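Trichothecene 15-O-acetyltransferase TRI3 (Fusarium sporotrichioides, PDB 3FOT) transfers an acetyl group to the C-15 oxygen of a trichothecene intermediate in the biosynthesis of mycotoxins such as T-2 toxin. Local coordinates at residues A117-W120 with A121-C124; N73-E76 with M77-A81. All blocks are in the same frame, centred on the assembly; numbering follows the deposited sequence.

Contact 1: A117-W120 with A121-C124; sequences ARDW and ARGC
Arg122 reaches back along its own helix to Asp119, three residues earlier, and the two side chains run next to each other in the same direction. From CB the arginine starts against backbone: CB lies 3.5 Å from Arg118 O, the same carbonyl that accepts the hydrogen bond from Arg122 N. CG stands anti to the backbone N (chi1 176°), and the chain runs outward through CG and CD until the bend at chi3 turns NE and CZ back over the preceding turn. Arg118 O then lies over one face of the guanidinium, offset toward its rim. At the tip, NH1 donates to Asp119 OD1 over 2.8 Å in a salt bridge. NH1 comes from above the carboxylate plane, and the two flat groups are turned 63° from each other. NH2 donates to a water 2.7 Å away, which lies in the guanidinium plane and in turn donates to Asp119 OD1, so that this oxygen is gripped twice. A long, flexible arginine suits this exposed flank, where it also meets Glu79 of helix 71-88.

Asp119 and Arg122, an i to i+3 pair, lie on one face of helix 114-124, which leads into strand 125-129 at one edge of a six-stranded sheet. On another flank Trp120 and Cys124, an i to i+4 pair, make a sulfur-aromatic contact one turn apart. Cys124 SG sits over the five-membered ring, 4.0 Å from its centroid, and among the ring atoms it comes nearest to Trp120 NE1, at 3.6 Å. Ala121 CB touches the benzo side of the same indole, 3.8 Å from Trp120 CE3; its small methyl also touches Leu83 of helix 71-88. Arg86 of that helix adds a cation-pi contact to the Trp120 ring.

Contact 2: N73-E76 with M77-A81; sequences NLKE and MFELA
Phe78 presents the edge of its ring to Leu74 O, which lies near the ring plane 3.3 Å from CD2. The carbonyl thus meets the weakly positive rim of the phenyl group while it accepts the backbone hydrogen bond from Phe78 N. The amide of Asn73 is approached differently: the Met77 methyl, CE, sits over one of its faces, 3.5 Å from CG and 3.3 Å from OD1. Asn73 and Met77 lie alongside each other, and the methionine's chi3, turned away from fully extended, points CE at the amide. Asn73 is held by its polar atoms at the start of helix 71-88, where OD1 accepts from Thr70 N and ND2 donates to Leu68 O. The flexible, apolar thioether can fill the place beside it and still pack against Val205 of helix 191-205.

On another side of the helix the third flat group, the Glu79 carboxylate, is met by Lys75 from one turn earlier. The lysine aliphatic chain crosses the glutamate, with CG 3.3 Å from Glu79 OE2. A bend at its last torsion (chi4 65°) carries NZ to OE2, 2.8 Å away in a salt bridge nearly along the C-O axis. The other oxygen, OE1, accepts a hydrogen bond from a water that also donates to Glu76 O, so both ends of the carboxylate are engaged. Because Lys75 NZ also donates to Ile125 O, the ammonium joins the helix to the strand beginning there, and its charge would be expected to keep Glu79 ionised.

Overall arrangement
Contact 2 lies on helix 71-88 and contact 1 on helix 114-124, which packs against it; their centres are 11 Å apart. The two touch directly: Ala121 CB is 3.7 Å from Glu79 O, Arg122 CA is 3.6 Å from Glu79 OE2, and Lys75 NZ approaches Arg122 O to 3.0 Å. The salt bridge of contact 2 therefore lies against the backbone of contact 1, near the start of strand 125-129. Both centres are about 25 Å from the chain centre and away from His414, which binds 15-deacetylcalonectrin. Glycerol, probably from the crystallisation liquor, lies about 4 Å from the Trp120 side chain, and glycerol also lies about 3 Å from that of Met77.

Contact 1: A117-W120 with A121-C124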
ATOM      1  N   ALA A 117      -4.500  24.402 -13.280  1.00 16.09           N
ATOM      2  CA  ALA A 117      -5.022  23.384 -12.363  1.00 15.13           C
ATOM      3  C   ALA A 117      -5.997  22.454 -13.080  1.00 15.51           C
ATOM      4  O   ALA A 117      -5.949  21.234 -12.929  1.00 14.70           O
ATOM      5  CB  ALA A 117      -5.725  24.043 -11.186  1.00 15.54           C
ATOM      6  N   ARG A 118      -6.902  23.042 -13.860  1.00 15.13           N
ATOM      7  CA  ARG A 118      -7.856  22.246 -14.602  1.00 15.66           C
ATOM      8  C   ARG A 118      -7.160  21.381 -15.647  1.00 15.13           C
ATOM      9  O   ARG A 118      -7.525  20.220 -15.831  1.00 13.74           O
ATOM     10  CB  ARG A 118      -8.924  23.166 -15.216  1.00 15.53           C
ATOM     11  CG  ARG A 118      -9.863  23.748 -14.178  1.00 17.73           C
ATOM     12  CD  ARG A 118     -11.053  24.503 -14.808  1.00 18.27           C
ATOM     13  NE  ARG A 118     -10.652  25.767 -15.422  1.00 24.28           N
ATOM     14  CZ  ARG A 118     -10.742  26.962 -14.840  1.00 25.73           C
ATOM     15  NH1 ARG A 118     -10.353  28.047 -15.505  1.00 26.17           N
ATOM     16  NH2 ARG A 118     -11.231  27.087 -13.610  1.00 27.80           N
ATOM     17  N   ASP A 119      -6.140  21.930 -16.320  1.00 14.29           N
ATOM     18  CA  ASP A 119      -5.333  21.158 -17.268  1.00 14.72           C
ATOM     19  C   ASP A 119      -4.685  19.972 -16.570  1.00 13.36           C
ATOM     20  O   ASP A 119      -4.664  18.870 -17.106  1.00 12.52           O
ATOM     21  CB  ASP A 119      -4.216  22.009 -17.881  1.00 16.33           C
ATOM     22  CG  ASP A 119      -4.736  23.083 -18.814  1.00 20.21           C
ATOM     23  OD1 ASP A 119      -5.919  23.031 -19.190  1.00 22.35           O
ATOM     24  OD2 ASP A 119      -3.924  23.962 -19.166  1.00 23.71           O
ATOM     25  N   TRP A 120      -4.136  20.221 -15.379  1.00 12.14           N
ATOM     26  CA  TRP A 120      -3.505  19.166 -14.599  1.00 11.74           C
ATOM     27  C   TRP A 120      -4.508  18.025 -14.287  1.00 10.98           C
ATOM     28  O   TRP A 120      -4.206  16.856 -14.526  1.00 11.69           O
ATOM     29  CB  TRP A 120      -2.878  19.708 -13.293  1.00 10.94           C
ATOM     30  CG  TRP A 120      -2.583  18.612 -12.287  1.00 10.78           C
ATOM     31  CD1 TRP A 120      -1.497  17.784 -12.259  1.00 10.71           C
ATOM     32  CD2 TRP A 120      -3.443  18.192 -11.205  1.00 11.33           C
ATOM     33  NE1 TRP A 120      -1.619  16.883 -11.221  1.00 10.77           N
ATOM     34  CE2 TRP A 120      -2.793  17.122 -10.547  1.00  9.69           C
ATOM     35  CE3 TRP A 120      -4.686  18.630 -10.727  1.00  9.63           C
ATOM     36  CZ2 TRP A 120      -3.361  16.454  -9.447  1.00 10.20           C
ATOM     37  CZ3 TRP A 120      -5.253  17.983  -9.602  1.00  9.21           C
ATOM     38  CH2 TRP A 120      -4.581  16.895  -8.984  1.00  8.76           C
ATOM     39  N   ALA A 121      -5.669  18.371 -13.740  1.00 11.64           N
ATOM     40  CA  ALA A 121      -6.680  17.348 -13.380  1.00 10.87           C
ATOM     41  C   ALA A 121      -7.165  16.541 -14.599  1.00 11.92           C
ATOM     42  O   ALA A 121      -7.252  15.314 -14.556  1.00 10.74           O
ATOM     43  CB  ALA A 121      -7.862  18.003 -12.627  1.00 11.48           C
ATOM     44  N   ARG A 122      -7.430  17.237 -15.711  1.00 13.26           N
ATOM     45  CA  ARG A 122      -7.798  16.551 -16.953  1.00 14.34           C
ATOM     46  C   ARG A 122      -6.733  15.532 -17.374  1.00 13.34           C
ATOM     47  O   ARG A 122      -7.049  14.411 -17.839  1.00 13.18           O
ATOM     48  CB  ARG A 122      -8.049  17.607 -18.038  1.00 14.74           C
ATOM     49  CG  ARG A 122      -8.352  17.065 -19.423  1.00 18.16           C
ATOM     50  CD  ARG A 122      -8.408  18.218 -20.442  1.00 18.02           C
ATOM     51  NE  ARG A 122      -9.066  19.389 -19.865  1.00 23.95           N
ATOM     52  CZ  ARG A 122      -8.488  20.578 -19.751  1.00 26.70           C
ATOM     53  NH1 ARG A 122      -7.250  20.764 -20.226  1.00 27.77           N
ATOM     54  NH2 ARG A 122      -9.156  21.582 -19.196  1.00 27.48           N
ATOM     55  N   GLY A 123      -5.463  15.904 -17.187  1.00 11.97           N
ATOM     56  CA  GLY A 123      -4.326  15.054 -17.517  1.00 12.48           C
ATOM     57  C   GLY A 123      -4.203  13.789 -16.680  1.00 11.88           C
ATOM     58  O   GLY A 123      -3.504  12.852 -17.083  1.00 11.92           O
ATOM     59  N   CYS A 124      -4.872  13.767 -15.517  1.00 10.98           N
ATOM     60  CA  CYS A 124      -4.781  12.646 -14.597  1.00 11.17           C
ATOM     61  C   CYS A 124      -5.940  11.650 -14.686  1.00 10.73           C
ATOM     62  O   CYS A 124      -5.900  10.614 -14.021  1.00 10.79           O
ATOM     63  CB  CYS A 124      -4.740  13.145 -13.148  1.00 10.69           C
ATOM     64  SG  CYS A 124      -3.250  14.040 -12.723  1.00 13.49           S
TER
HETATM   65  O   HOH W   1      -8.354  24.139 -19.207  1.00 40.44           O

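Contact 2: N73-E76 with M77-A81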
ATOM      1  N   ASN A  73     -18.834  11.682 -19.002  1.00  8.68           N
ATOM      2  CA  ASN A  73     -19.277  12.494 -17.881  1.00  8.74           C
ATOM      3  C   ASN A  73     -18.705  12.044 -16.529  1.00  8.50           C
ATOM      4  O   ASN A  73     -18.504  12.876 -15.642  1.00  8.74           O
ATOM      5  CB  ASN A  73     -20.797  12.837 -17.893  1.00  9.63           C
ATOM      6  CG  ASN A  73     -21.697  11.671 -17.513  1.00 10.00           C
ATOM      7  OD1 ASN A  73     -21.271  10.681 -16.940  1.00  8.99           O
ATOM      8  ND2 ASN A  73     -22.998  11.813 -17.827  1.00 10.24           N
ATOM      9  N   LEU A  74     -18.332  10.757 -16.416  1.00  8.39           N
ATOM     10  CA  LEU A  74     -17.627  10.296 -15.209  1.00  8.61           C
ATOM     11  C   LEU A  74     -16.244  10.932 -15.112  1.00  8.66           C
ATOM     12  O   LEU A  74     -15.815  11.374 -14.035  1.00  8.12           O
ATOM     13  CB  LEU A  74     -17.539   8.763 -15.150  1.00  8.22           C
ATOM     14  CG  LEU A  74     -18.858   8.073 -14.754  1.00  9.70           C
ATOM     15  CD1 LEU A  74     -18.817   6.558 -15.048  1.00 12.36           C
ATOM     16  CD2 LEU A  74     -19.172   8.341 -13.266  1.00 11.54           C
ATOM     17  N   LYS A  75     -15.560  11.014 -16.252  1.00  8.49           N
ATOM     18  CA  LYS A  75     -14.260  11.658 -16.306  1.00  9.25           C
ATOM     19  C   LYS A  75     -14.447  13.108 -15.888  1.00  9.17           C
ATOM     20  O   LYS A  75     -13.674  13.634 -15.076  1.00  9.32           O
ATOM     21  CB  LYS A  75     -13.676  11.562 -17.713  1.00  8.78           C
ATOM     22  CG  LYS A  75     -12.418  12.427 -17.934  1.00  8.67           C
ATOM     23  CD  LYS A  75     -11.620  11.920 -19.143  1.00 10.42           C
ATOM     24  CE  LYS A  75     -10.793  13.028 -19.768  1.00 13.32           C
ATOM     25  NZ  LYS A  75      -9.707  13.570 -18.908  1.00 12.03           N
ATOM     26  N   GLU A  76     -15.486  13.757 -16.401  1.00  9.26           N
ATOM     27  CA  GLU A  76     -15.695  15.177 -16.040  1.00 10.97           C
ATOM     28  C   GLU A  76     -15.881  15.339 -14.522  1.00 10.81           C
ATOM     29  O   GLU A  76     -15.280  16.224 -13.886  1.00 10.21           O
ATOM     30  CB  GLU A  76     -16.870  15.777 -16.831  1.00 10.47           C
ATOM     31  CG  GLU A  76     -17.055  17.257 -16.543  1.00 13.43           C
ATOM     32  CD  GLU A  76     -18.362  17.856 -17.084  1.00 15.98           C
ATOM     33  OE1 GLU A  76     -19.250  17.108 -17.550  1.00 18.52           O
ATOM     34  OE2 GLU A  76     -18.475  19.102 -16.994  1.00 20.49           O
ATOM     35  N   MET A  77     -16.712  14.477 -13.930  1.00 10.41           N
ATOM     36  CA  MET A  77     -16.992  14.529 -12.476  1.00 11.40           C
ATOM     37  C   MET A  77     -15.731  14.231 -11.643  1.00  9.79           C
ATOM     38  O   MET A  77     -15.479  14.870 -10.613  1.00  9.76           O
ATOM     39  CB  MET A  77     -18.103  13.530 -12.119  1.00 11.64           C
ATOM     40  CG  MET A  77     -19.480  13.819 -12.772  1.00 13.98           C
ATOM     41  SD  MET A  77     -20.499  12.335 -12.581  1.00 20.35           S
ATOM     42  CE  MET A  77     -21.493  12.324 -14.032  1.00 18.26           C
ATOM     43  N   PHE A  78     -14.929  13.273 -12.091  1.00  8.94           N
ATOM     44  CA  PHE A  78     -13.707  12.926 -11.334  1.00  8.84           C
ATOM     45  C   PHE A  78     -12.623  13.987 -11.482  1.00  8.82           C
ATOM     46  O   PHE A  78     -11.777  14.152 -10.614  1.00  9.02           O
ATOM     47  CB  PHE A  78     -13.201  11.544 -11.732  1.00  8.69           C
ATOM     48  CG  PHE A  78     -13.812  10.450 -10.916  1.00  8.58           C
ATOM     49  CD1 PHE A  78     -13.408  10.240  -9.592  1.00 10.88           C
ATOM     50  CD2 PHE A  78     -14.812   9.660 -11.437  1.00  7.80           C
ATOM     51  CE1 PHE A  78     -14.007   9.226  -8.818  1.00 10.69           C
ATOM     52  CE2 PHE A  78     -15.422   8.655 -10.685  1.00  9.73           C
ATOM     53  CZ  PHE A  78     -15.016   8.426  -9.384  1.00  9.89           C
ATOM     54  N   GLU A  79     -12.645  14.718 -12.587  1.00  9.44           N
ATOM     55  CA  GLU A  79     -11.729  15.856 -12.731  1.00  8.70           C
ATOM     56  C   GLU A  79     -12.065  16.914 -11.679  1.00  8.97           C
ATOM     57  O   GLU A  79     -11.179  17.461 -11.011  1.00  8.82           O
ATOM     58  CB  GLU A  79     -11.829  16.450 -14.135  1.00  9.15           C
ATOM     59  CG  GLU A  79     -11.152  15.606 -15.224  1.00  9.38           C
ATOM     60  CD  GLU A  79     -11.513  16.142 -16.601  1.00 14.39           C
ATOM     61  OE1 GLU A  79     -12.127  17.225 -16.666  1.00 19.07           O
ATOM     62  OE2 GLU A  79     -11.190  15.501 -17.615  1.00 12.93           O
ATOM     63  N   LEU A  80     -13.354  17.189 -11.528  1.00  9.47           N
ATOM     64  CA  LEU A  80     -13.851  18.147 -10.529  1.00  9.58           C
ATOM     65  C   LEU A  80     -13.513  17.682  -9.097  1.00  9.04           C
ATOM     66  O   LEU A  80     -12.985  18.451  -8.298  1.00  9.11           O
ATOM     67  CB  LEU A  80     -15.357  18.354 -10.722  1.00 10.16           C
ATOM     68  CG  LEU A  80     -15.704  19.105 -12.018  1.00 11.32           C
ATOM     69  CD1 LEU A  80     -17.204  19.028 -12.270  1.00 13.43           C
ATOM     70  CD2 LEU A  80     -15.254  20.556 -11.944  1.00 14.56           C
ATOM     71  N   ALA A  81     -13.791  16.416  -8.798  1.00  7.98           N
ATOM     72  CA  ALA A  81     -13.431  15.809  -7.538  1.00  7.54           C
ATOM     73  C   ALA A  81     -11.926  15.881  -7.272  1.00  8.35           C
ATOM     74  O   ALA A  81     -11.510  16.128  -6.144  1.00  9.15           O
ATOM     75  CB  ALA A  81     -13.919  14.342  -7.499  1.00  7.85           C
TER
HETATM   76  O   HOH W   2     -14.214  18.793 -15.332  1.00 26.30           O